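Trichothecene 3-O-acetyltransferase TRI101 (Fusarium sporotrichioides, PDB 2ZBA) transfers an acetyl group from acetyl-coenzyme A to the 3-hydroxyl of trichothecene mycotoxins, a step in the biosynthesis of T-2 toxin. Local coordinates at residues 301-304 with 305-308; 375-379 with 380-384; 391-394 with 395-398. All coordinates share one frame; numbering follows the deposited sequence.

Contact 1: 301-304 with 305-308; sequences VDMR and GPMG. With COA (coenzyme A), chain E.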
ATOM      1  N   VAL A 301       3.897  -1.225  -8.569  1.00 14.46           N
ATOM      2  CA  VAL A 301       5.255  -0.779  -8.853  1.00 15.83           C
ATOM      3  C   VAL A 301       5.320   0.720  -8.598  1.00 16.23           C
ATOM      4  O   VAL A 301       4.550   1.491  -9.156  1.00 15.34           O
ATOM      5  CB  VAL A 301       5.768  -1.197 -10.314  1.00 16.00           C
ATOM      6  CG1 VAL A 301       4.718  -0.966 -11.386  0.50 16.46           C
ATOM      7  CG2 VAL A 301       7.072  -0.469 -10.674  1.00 17.11           C
ATOM      8  N   ASP A 302       6.219   1.116  -7.704  1.00 16.49           N
ATOM      9  CA  ASP A 302       6.598   2.505  -7.568  1.00 17.47           C
ATOM     10  C   ASP A 302       7.205   3.040  -8.880  1.00 17.99           C
ATOM     11  O   ASP A 302       8.245   2.556  -9.333  1.00 17.80           O
ATOM     12  CB  ASP A 302       7.606   2.621  -6.417  1.00 18.22           C
ATOM     13  CG  ASP A 302       8.106   4.025  -6.210  1.00 18.85           C
ATOM     14  OD1 ASP A 302       7.494   4.960  -6.743  1.00 21.04           O
ATOM     15  OD2 ASP A 302       9.129   4.185  -5.501  1.00 21.51           O
HETATM   16  N   MSE A 303       6.571   4.067  -9.454  1.00 17.68           N
HETATM   17  CA  MSE A 303       7.039   4.661 -10.714  1.00 17.81           C
HETATM   18  C   MSE A 303       8.039   5.804 -10.557  1.00 17.33           C
HETATM   19  O   MSE A 303       8.446   6.389 -11.550  1.00 16.78           O
HETATM   20  CB  MSE A 303       5.863   5.127 -11.585  1.00 17.44           C
HETATM   21  CG  MSE A 303       5.140   3.988 -12.286  1.00 17.23           C
HETATM   22 SE   MSE A 303       6.386   2.890 -13.255  0.60 20.12          SE
HETATM   23  CE  MSE A 303       7.029   4.295 -14.579  1.00  8.83           C
ATOM     24  N   ARG A 304       8.436   6.127  -9.324  1.00 17.48           N
ATOM     25  CA  ARG A 304       9.335   7.270  -9.086  1.00 17.34           C
ATOM     26  C   ARG A 304      10.709   7.096  -9.753  1.00 17.65           C
ATOM     27  O   ARG A 304      11.140   7.958 -10.493  1.00 17.66           O
ATOM     28  CB  ARG A 304       9.492   7.547  -7.583  1.00 17.66           C
ATOM     29  CG  ARG A 304       8.346   8.303  -6.951  1.00 16.59           C
ATOM     30  CD  ARG A 304       8.277   7.986  -5.452  1.00 13.84           C
ATOM     31  NE  ARG A 304       7.151   8.670  -4.836  1.00 16.01           N
ATOM     32  CZ  ARG A 304       5.883   8.271  -4.915  1.00 13.91           C
ATOM     33  NH1 ARG A 304       5.562   7.164  -5.557  1.00 13.83           N
ATOM     34  NH2 ARG A 304       4.941   8.982  -4.326  1.00 14.69           N
ATOM     35  N   GLY A 305      11.375   5.971  -9.493  1.00 18.03           N
ATOM     36  CA  GLY A 305      12.653   5.617 -10.129  1.00 18.05           C
ATOM     37  C   GLY A 305      12.666   5.649 -11.655  1.00 18.18           C
ATOM     38  O   GLY A 305      13.364   6.474 -12.251  1.00 17.49           O
ATOM     39  N   PRO A 306      11.872   4.770 -12.298  1.00 18.27           N
ATOM     40  CA  PRO A 306      11.728   4.769 -13.749  1.00 19.15           C
ATOM     41  C   PRO A 306      11.329   6.127 -14.361  1.00 20.06           C
ATOM     42  O   PRO A 306      11.808   6.470 -15.445  1.00 20.44           O
ATOM     43  CB  PRO A 306      10.640   3.707 -13.991  1.00 18.97           C
ATOM     44  CG  PRO A 306      10.738   2.796 -12.812  1.00 18.93           C
ATOM     45  CD  PRO A 306      11.083   3.692 -11.668  1.00 18.49           C
HETATM   46  N   MSE A 307      10.474   6.901 -13.685  1.00 20.80           N
HETATM   47  CA  MSE A 307      10.084   8.233 -14.203  1.00 21.54           C
HETATM   48  C   MSE A 307      11.162   9.314 -14.071  1.00 21.20           C
HETATM   49  O   MSE A 307      11.033  10.396 -14.648  1.00 21.55           O
HETATM   50  CB  MSE A 307       8.798   8.750 -13.538  1.00 21.57           C
HETATM   51  CG  MSE A 307       7.497   8.136 -14.033  1.00 24.20           C
HETATM   52 SE   MSE A 307       7.251   8.027 -16.003  0.60 26.00          SE
HETATM   53  CE  MSE A 307       7.574   9.677 -16.441  1.00 20.42           C
ATOM     54  N   GLY A 308      12.223   9.019 -13.328  1.00 21.69           N
ATOM     55  CA  GLY A 308      13.258  10.003 -13.007  1.00 21.30           C
ATOM     56  C   GLY A 308      12.752  11.018 -12.000  1.00 21.85           C
ATOM     57  O   GLY A 308      13.009  12.225 -12.134  1.00 22.24           O
TER
HETATM   58  N1A COA E 462      22.154  -8.282 -10.015  1.00 29.88           N
HETATM   59  C2A COA E 462      21.772  -9.026  -8.910  1.00 30.22           C
HETATM   60  N3A COA E 462      20.845  -8.501  -8.021  1.00 30.36           N
HETATM   61  C4A COA E 462      20.302  -7.267  -8.226  1.00 29.65           C
HETATM   62  C5A COA E 462      20.685  -6.510  -9.332  1.00 29.85           C
HETATM   63  C6A COA E 462      21.623  -7.026 -10.236  1.00 30.17           C
HETATM   64  N6A COA E 462      22.081  -6.277 -11.243  1.00 29.71           N
HETATM   65  N7A COA E 462      20.004  -5.341  -9.285  1.00 31.13           N
HETATM   66  C8A COA E 462      19.213  -5.344  -8.184  1.00 30.49           C
HETATM   67  N9A COA E 462      19.382  -6.532  -7.521  1.00 29.18           N
HETATM   68  C1B COA E 462      18.628  -6.999  -6.334  1.00 27.82           C
HETATM   69  C2B COA E 462      19.038  -6.250  -5.071  1.00 29.43           C
HETATM   70  O2B COA E 462      20.155  -6.860  -4.457  1.00 30.19           O
HETATM   71  C3B COA E 462      17.762  -6.311  -4.252  1.00 26.57           C
HETATM   72  O3B COA E 462      17.597  -7.649  -3.864  1.00 27.39           O
HETATM   73  P3B COA E 462      17.224  -8.169  -2.384  1.00 27.49           P
HETATM   74  O7A COA E 462      16.092  -7.305  -1.867  1.00 24.81           O
HETATM   75  O8A COA E 462      18.393  -8.003  -1.452  1.00 27.49           O
HETATM   76  O9A COA E 462      16.799  -9.588  -2.590  1.00 25.15           O
HETATM   77  C4B COA E 462      16.704  -6.127  -5.321  1.00 27.01           C
HETATM   78  O4B COA E 462      17.227  -6.769  -6.471  1.00 27.47           O
HETATM   79  C5B COA E 462      16.344  -4.693  -5.672  1.00 26.54           C
HETATM   80  O5B COA E 462      15.507  -4.777  -6.821  1.00 26.93           O
HETATM   81  P1A COA E 462      14.251  -3.786  -7.016  1.00 25.71           P
HETATM   82  O1A COA E 462      14.691  -2.356  -7.012  1.00 25.81           O
HETATM   83  O2A COA E 462      13.407  -4.159  -8.212  1.00 26.64           O
HETATM   84  O3A COA E 462      13.353  -3.905  -5.662  1.00 24.67           O
HETATM   85  P2A COA E 462      12.422  -5.146  -5.214  1.00 25.05           P
HETATM   86  O4A COA E 462      12.719  -5.406  -3.753  1.00 22.48           O
HETATM   87  O5A COA E 462      12.513  -6.374  -6.085  1.00 20.06           O
HETATM   88  O6A COA E 462      10.916  -4.614  -5.354  1.00 24.61           O
HETATM   89  CBP COA E 462       8.978  -3.872  -6.574  1.00 24.36           C
HETATM   90  CCP COA E 462      10.215  -4.767  -6.579  1.00 24.56           C
HETATM   91  CDP COA E 462       7.917  -4.598  -5.746  1.00 22.41           C
HETATM   92  CEP COA E 462       8.510  -3.674  -8.026  1.00 22.69           C
HETATM   93  CAP COA E 462       9.348  -2.539  -5.918  1.00 25.32           C
HETATM   94  OAP COA E 462      10.361  -1.884  -6.669  1.00 24.81           O
HETATM   95  C9P COA E 462       8.199  -1.579  -5.715  1.00 26.56           C
HETATM   96  O9P COA E 462       7.809  -0.748  -6.769  1.00 24.62           O
HETATM   97  N8P COA E 462       7.617  -1.506  -4.517  1.00 27.65           N
HETATM   98  C7P COA E 462       6.497  -0.600  -4.278  1.00 27.40           C
HETATM   99  C6P COA E 462       5.154  -1.191  -4.709  1.00 27.12           C
HETATM  100  C5P COA E 462       4.038  -0.205  -4.403  1.00 28.52           C
HETATM  101  O5P COA E 462       3.881   0.832  -5.093  1.00 28.94           O
HETATM  102  N4P COA E 462       3.239  -0.492  -3.381  1.00 28.13           N
HETATM  103  C3P COA E 462       2.648   0.599  -2.610  0.50 29.51           C
HETATM  104  C2P COA E 462       1.123   0.595  -2.654  0.50 29.17           C
HETATM  105  S1P COA E 462       0.353   2.238  -2.522  0.50 28.53           S
HETATM  106  O   HOH W   1      10.874   3.832  -7.789  1.00 24.39           O
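Two flat groups, the carboxylate of D302 and the guanidinium of R304, meet beside the turn in which M303 packs on P306 and M307. R304 NH1 lies 3.2 Å from D302 OD1, a hydrogen-bonded salt bridge. OD1 sits at the edge of the guanidinium, nearly in its plane. The backbone N of R304 reaches the same OD1 at 3.0 Å, but from the other face of the carboxylate. Both donors stand well out of the carboxylate plane, so this oxygen is clasped between them. The bond from R304 N is a cap on the turn that opens the short helix 304-307. A water accepts from G305 N and gives a weak bond to D302 OD2.

The rest of the guanidinium is held from elsewhere. NH2 donates to the carbonyls of Y313 and G315, and NH1 also forms a salt bridge with D169. D169 is the aspartate of the HXXXD motif, and its pairing with an arginine is a familiar structural feature of the BAHD superfamily. D302 itself is part of the coenzyme A site: D302 N donates to O9P of coenzyme A at 2.6 Å, a carbonyl oxygen of the pantetheine arm.

The side chain of selenomethionine M303 leaves the backbone opposite to that of D302. Its chain is folded at chi2 (-52°) and chi3 (-63°), which curls CE back over the helix. M303 CE meets P306 CB at 3.7 Å, with the two side chains at about a right angle. It also touches M307 CG at 3.9 Å. L351 and T355 of helix 348-363 pack against M303. The backbone closes with M307 N to M303 O, 3.0 Å. At G308 the helix ends in a Schellman motif with positive phi, and G308 N donates to G305 O at 3.0 Å.

Contact 2: 375-379 with 380-384; sequences ADANP and SSSIM. With CA (calcium ion), chain H.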
ATOM      1  N   ALA A 375      -8.582  -3.436 -13.375  1.00 18.20           N
ATOM      2  CA  ALA A 375      -9.761  -3.529 -14.254  1.00 18.26           C
ATOM      3  C   ALA A 375     -10.129  -4.952 -14.697  1.00 18.50           C
ATOM      4  O   ALA A 375     -11.318  -5.307 -14.696  1.00 18.98           O
ATOM      5  CB  ALA A 375      -9.609  -2.598 -15.463  1.00 17.76           C
ATOM      6  N   ASP A 376      -9.120  -5.769 -15.019  1.00 18.11           N
ATOM      7  CA  ASP A 376      -9.329  -7.130 -15.515  1.00 18.59           C
ATOM      8  C   ASP A 376      -9.093  -8.243 -14.480  1.00 18.69           C
ATOM      9  O   ASP A 376      -9.088  -9.421 -14.830  1.00 19.31           O
ATOM     10  CB  ASP A 376      -8.448  -7.396 -16.740  1.00 18.42           C
ATOM     11  CG  ASP A 376      -8.820  -6.538 -17.930  1.00 18.93           C
ATOM     12  OD1 ASP A 376      -9.806  -5.759 -17.859  1.00 16.27           O
ATOM     13  OD2 ASP A 376      -8.099  -6.634 -18.944  1.00 20.57           O
ATOM     14  N   ALA A 377      -8.891  -7.877 -13.222  1.00 19.18           N
ATOM     15  CA  ALA A 377      -8.687  -8.873 -12.148  1.00 19.51           C
ATOM     16  C   ALA A 377      -9.988  -9.625 -11.827  1.00 19.88           C
ATOM     17  O   ALA A 377     -11.064  -9.024 -11.784  1.00 19.52           O
ATOM     18  CB  ALA A 377      -8.147  -8.190 -10.898  1.00 19.07           C
ATOM     19  N   ASN A 378      -9.874 -10.941 -11.641  1.00 20.66           N
ATOM     20  CA  ASN A 378     -10.965 -11.802 -11.173  1.00 21.28           C
ATOM     21  C   ASN A 378     -10.693 -12.218  -9.715  1.00 21.32           C
ATOM     22  O   ASN A 378      -9.713 -12.876  -9.459  1.00 21.66           O
ATOM     23  CB  ASN A 378     -11.013 -13.054 -12.060  1.00 21.65           C
ATOM     24  CG  ASN A 378     -12.214 -13.944 -11.789  1.00 22.69           C
ATOM     25  OD1 ASN A 378     -12.755 -13.993 -10.681  1.00 23.06           O
ATOM     26  ND2 ASN A 378     -12.638 -14.663 -12.815  1.00 23.69           N
ATOM     27  N   PRO A 379     -11.575 -11.855  -8.759  1.00 21.52           N
ATOM     28  CA  PRO A 379     -11.321 -12.245  -7.350  1.00 21.60           C
ATOM     29  C   PRO A 379     -11.074 -13.753  -7.153  1.00 21.16           C
ATOM     30  O   PRO A 379     -10.243 -14.136  -6.334  1.00 21.19           O
ATOM     31  CB  PRO A 379     -12.590 -11.813  -6.619  1.00 21.12           C
ATOM     32  CG  PRO A 379     -13.244 -10.798  -7.510  1.00 22.28           C
ATOM     33  CD  PRO A 379     -12.826 -11.085  -8.916  1.00 21.48           C
ATOM     34  N   SER A 380     -11.781 -14.589  -7.908  1.00 21.69           N
ATOM     35  CA  SER A 380     -11.656 -16.040  -7.804  1.00 21.33           C
ATOM     36  C   SER A 380     -10.254 -16.546  -8.140  1.00 21.90           C
ATOM     37  O   SER A 380      -9.754 -17.464  -7.487  1.00 21.58           O
ATOM     38  CB  SER A 380     -12.664 -16.713  -8.729  1.00 22.30           C
ATOM     39  OG  SER A 380     -12.436 -18.114  -8.810  1.00 20.56           O
ATOM     40  N   SER A 381      -9.612 -15.951  -9.153  1.00 21.64           N
ATOM     41  CA  SER A 381      -8.427 -16.569  -9.742  1.00 21.98           C
ATOM     42  C   SER A 381      -7.220 -15.639  -9.844  1.00 21.66           C
ATOM     43  O   SER A 381      -6.102 -16.081 -10.144  1.00 22.11           O
ATOM     44  CB  SER A 381      -8.780 -17.115 -11.122  1.00 22.48           C
ATOM     45  OG  SER A 381      -9.290 -16.060 -11.929  1.00 23.51           O
ATOM     46  N   SER A 382      -7.431 -14.354  -9.601  1.00 22.04           N
ATOM     47  CA  SER A 382      -6.335 -13.395  -9.710  0.50 22.20           C
ATOM     48  C   SER A 382      -5.562 -13.251  -8.397  1.00 22.11           C
ATOM     49  O   SER A 382      -5.868 -13.915  -7.403  1.00 22.05           O
ATOM     50  CB  SER A 382      -6.842 -12.037 -10.213  0.50 22.27           C
ATOM     51  OG  SER A 382      -7.570 -11.361  -9.202  0.50 23.25           O
ATOM     52  N   ILE A 383      -4.524 -12.416  -8.428  1.00 22.32           N
ATOM     53  CA  ILE A 383      -3.861 -11.910  -7.240  1.00 21.95           C
ATOM     54  C   ILE A 383      -3.595 -10.434  -7.509  1.00 22.36           C
ATOM     55  O   ILE A 383      -3.184 -10.056  -8.612  1.00 21.17           O
ATOM     56  CB  ILE A 383      -2.540 -12.640  -6.904  1.00 22.07           C
ATOM     57  CG1 ILE A 383      -2.821 -14.075  -6.446  1.00 22.51           C
ATOM     58  CG2 ILE A 383      -1.791 -11.883  -5.815  1.00 22.06           C
ATOM     59  CD1 ILE A 383      -1.611 -14.933  -6.284  1.00 23.63           C
HETATM   60  N   MSE A 384      -3.854  -9.604  -6.502  1.00 21.98           N
HETATM   61  CA  MSE A 384      -3.576  -8.181  -6.582  1.00 23.72           C
HETATM   62  C   MSE A 384      -2.691  -7.790  -5.396  1.00 21.33           C
HETATM   63  O   MSE A 384      -3.160  -7.602  -4.280  1.00 20.61           O
HETATM   64  CB  MSE A 384      -4.895  -7.406  -6.608  1.00 23.16           C
HETATM   65  CG  MSE A 384      -5.938  -8.056  -7.531  1.00 24.48           C
HETATM   66 SE   MSE A 384      -7.768  -7.940  -6.857  0.60 33.80          SE
HETATM   67  CE  MSE A 384      -8.050  -6.269  -7.157  1.00 20.13           C
TER
HETATM   68 CA    CA H 461      -9.589  -4.866 -20.249  1.00 15.47          CA
HETATM   69  O   HOH W   2     -10.266  -3.900 -22.427  1.00 14.42           O
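N378 and S380 form an Asx turn, laid over a beta turn from N378 to S381 that leads into strand 383-387. The N378 side chain shapes it. CB lies 3.5 Å from S381 OG, and CG passes close to the same hydroxyl. CG is anti to the backbone N (chi1 -173°), which swings the amide alongside the backbone that follows. At the tip, OD1 accepts from S380 N at 3.0 Å. The donor stands above the plane of the amide carbonyl, 36° out of it. N378 OD1 also touches S380 CB at 3.3 Å. The other branch, ND2, has S381 OG as its neighbour.

The backbone carbonyl of N378 is gripped as well. S381 N reaches N378 O at 3.1 Å and closes the beta turn. S382 N reaches the same oxygen at 2.7 Å, nearly along the C=O axis. S382 OG also lies near it, but S382 has two conformers, so a third bond is doubtful.

A bound group lies on either side of the turn along the chain. Upstream, D376 holds a calcium ion with both carboxylate oxygens, OD1 at 2.6 Å from the metal. D218 and the carbonyl of I221 bind the same ion. Downstream, M384, a selenomethionine in the strand, touches the bound T-2 toxin. R288 and S418 bond to carbonyls of the turn, S380 O and P379 O, and R285 and S418 to that of S382. A377, next to D376, packs its methyl CB on M384 CG at 4.0 Å.

Contact 3: 391-394 with 395-398; sequences VGCW and EYDF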
ATOM      1  N   VAL A 391       9.050   0.637   2.342  1.00 20.81           N
ATOM      2  CA  VAL A 391       8.697   1.811   3.125  1.00 21.41           C
ATOM      3  C   VAL A 391       9.472   1.822   4.445  1.00 21.48           C
ATOM      4  O   VAL A 391       9.743   0.761   5.034  1.00 21.83           O
ATOM      5  CB  VAL A 391       7.178   2.032   3.317  1.00 21.39           C
ATOM      6  CG1 VAL A 391       6.378   1.591   2.104  1.00 21.11           C
ATOM      7  CG2 VAL A 391       6.693   1.417   4.571  1.00 22.11           C
ATOM      8  N   GLY A 392       9.870   3.008   4.869  1.00 20.86           N
ATOM      9  CA  GLY A 392      10.845   3.121   5.960  1.00 22.06           C
ATOM     10  C   GLY A 392      10.283   3.285   7.372  1.00 22.09           C
ATOM     11  O   GLY A 392      10.982   3.767   8.252  1.00 22.20           O
ATOM     12  N   CYS A 393       9.034   2.865   7.595  1.00 22.23           N
ATOM     13  CA  CYS A 393       8.310   3.190   8.845  1.00 22.23           C
ATOM     14  C   CYS A 393       8.893   2.611  10.146  1.00 22.12           C
ATOM     15  O   CYS A 393       8.635   3.159  11.227  1.00 22.50           O
ATOM     16  CB  CYS A 393       6.837   2.815   8.732  1.00 21.73           C
ATOM     17  SG  CYS A 393       5.767   4.107   8.058  1.00 25.25           S
ATOM     18  N   TRP A 394       9.645   1.507  10.054  1.00 22.26           N
ATOM     19  CA  TRP A 394      10.304   0.894  11.220  1.00 21.87           C
ATOM     20  C   TRP A 394      11.374   1.791  11.851  1.00 22.25           C
ATOM     21  O   TRP A 394      11.909   1.459  12.918  1.00 21.95           O
ATOM     22  CB  TRP A 394      10.984  -0.437  10.845  1.00 21.56           C
ATOM     23  CG  TRP A 394      10.064  -1.595  10.608  1.00 21.30           C
ATOM     24  CD1 TRP A 394       9.605  -2.038   9.406  1.00 18.97           C
ATOM     25  CD2 TRP A 394       9.533  -2.484  11.599  1.00 19.96           C
ATOM     26  NE1 TRP A 394       8.798  -3.137   9.582  1.00 20.04           N
ATOM     27  CE2 TRP A 394       8.739  -3.435  10.920  1.00 20.10           C
ATOM     28  CE3 TRP A 394       9.637  -2.559  12.995  1.00 20.62           C
ATOM     29  CZ2 TRP A 394       8.057  -4.443  11.583  1.00 20.17           C
ATOM     30  CZ3 TRP A 394       8.972  -3.570  13.652  1.00 19.84           C
ATOM     31  CH2 TRP A 394       8.182  -4.492  12.949  1.00 21.27           C
ATOM     32  N   GLU A 395      11.698   2.897  11.176  1.00 22.76           N
ATOM     33  CA  GLU A 395      12.762   3.810  11.586  1.00 23.96           C
ATOM     34  C   GLU A 395      12.314   5.087  12.317  1.00 24.09           C
ATOM     35  O   GLU A 395      13.155   5.821  12.833  1.00 24.13           O
ATOM     36  CB  GLU A 395      13.610   4.211  10.368  1.00 24.40           C
ATOM     37  CG  GLU A 395      14.369   3.040   9.725  1.00 28.27           C
ATOM     38  CD  GLU A 395      15.371   2.401  10.678  1.00 33.75           C
ATOM     39  OE1 GLU A 395      16.055   3.148  11.429  1.00 35.69           O
ATOM     40  OE2 GLU A 395      15.462   1.155  10.682  1.00 35.42           O
ATOM     41  N   TYR A 396      11.011   5.375  12.339  1.00 24.02           N
ATOM     42  CA  TYR A 396      10.549   6.671  12.833  1.00 24.98           C
ATOM     43  C   TYR A 396      10.166   6.579  14.303  1.00 25.72           C
ATOM     44  O   TYR A 396       9.426   5.683  14.702  1.00 25.54           O
ATOM     45  CB  TYR A 396       9.373   7.222  12.011  1.00 24.92           C
ATOM     46  CG  TYR A 396       9.496   7.028  10.508  1.00 25.14           C
ATOM     47  CD1 TYR A 396      10.733   7.120   9.866  1.00 25.25           C
ATOM     48  CD2 TYR A 396       8.364   6.776   9.728  1.00 23.84           C
ATOM     49  CE1 TYR A 396      10.849   6.919   8.484  1.00 26.51           C
ATOM     50  CE2 TYR A 396       8.465   6.599   8.343  1.00 23.83           C
ATOM     51  CZ  TYR A 396       9.706   6.669   7.734  1.00 24.50           C
ATOM     52  OH  TYR A 396       9.822   6.505   6.379  1.00 25.17           O
ATOM     53  N   ASP A 397      10.688   7.518  15.089  1.00 26.60           N
ATOM     54  CA  ASP A 397      10.475   7.542  16.538  1.00 27.29           C
ATOM     55  C   ASP A 397       9.606   8.729  16.963  1.00 27.16           C
ATOM     56  O   ASP A 397       8.967   8.673  18.012  1.00 27.45           O
ATOM     57  CB  ASP A 397      11.824   7.553  17.278  1.00 27.78           C
ATOM     58  CG  ASP A 397      12.674   8.772  16.939  1.00 28.64           C
ATOM     59  OD1 ASP A 397      13.625   8.618  16.154  1.00 32.72           O
ATOM     60  OD2 ASP A 397      12.396   9.881  17.440  1.00 29.95           O
ATOM     61  N   PHE A 398       9.592   9.780  16.134  1.00 27.33           N
ATOM     62  CA  PHE A 398       8.751  10.995  16.299  1.00 27.62           C
ATOM     63  C   PHE A 398       9.084  11.868  17.521  1.00 28.18           C
ATOM     64  O   PHE A 398       8.219  12.613  18.003  1.00 28.90           O
ATOM     65  CB  PHE A 398       7.251  10.651  16.335  1.00 27.59           C
ATOM     66  CG  PHE A 398       6.741   9.968  15.105  1.00 27.45           C
ATOM     67  CD1 PHE A 398       6.393  10.704  13.979  1.00 26.94           C
ATOM     68  CD2 PHE A 398       6.580   8.580  15.082  1.00 27.90           C
ATOM     69  CE1 PHE A 398       5.910  10.064  12.833  1.00 27.54           C
ATOM     70  CE2 PHE A 398       6.104   7.931  13.948  1.00 26.18           C
ATOM     71  CZ  PHE A 398       5.768   8.682  12.816  1.00 26.87           C
TER
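The turn in which G392 and C393 meet Y396 leads into the sequence DFGFG that starts at D397, which probably corresponds to the DFGWG motif of BAHD enzymes. Two consecutive backbone bonds wind it as a short 3-10 segment. E395 N donates to G392 O at 3.1 Å. Y396 N donates weakly to C393 O at 3.4 Å, in an almost straight line.

The Y396 ring folds back beneath this turn. Its CG is anti to the carbonyl carbon (chi1 -41°), which brings one face of the ring against G392 and C393. C393 CA forms a CH-pi contact over that face, 3.9 Å from the ring centroid. G392 O stands over the same face, offset toward the rim, and is 3.2 Å from Y396 CE1. C393 SG approaches obliquely and touches Y396 CE2 at 3.7 Å, a sulfur-aromatic contact.

D174 of helix 170-184 binds both Y396 OH and G392 N, and so joins the two halves of the turn. The W394 indole lies apart from that ring, touches V408 and bonds P424 O through NE1. C393 packs on L34 of strand 29-37 and V408 of strand 407-409, so the turn lies between this sheet edge and helix 170-184.

How the contacts relate
From the N terminus the contacts come in series, and none nests in or crosses another. Contact 1 closes the turn at the end of strand 294-302. The chain then passes through strand 318-326 and three helices. Contact 2 closes the turn that enters strand 383-387. This strand is the parallel neighbour of strand 294-302, so contacts 1 and 2 both reach one mixed sheet, with centres about 24 Å apart. Beyond that strand, contact 3 closes a turn beside strands 29-37 and 407-409 of another sheet. Helix 170-184 touches both contact 1 and contact 3. Contacts 2 and 3 lie on opposite sides of the chain's centre, their centres about 32 Å apart.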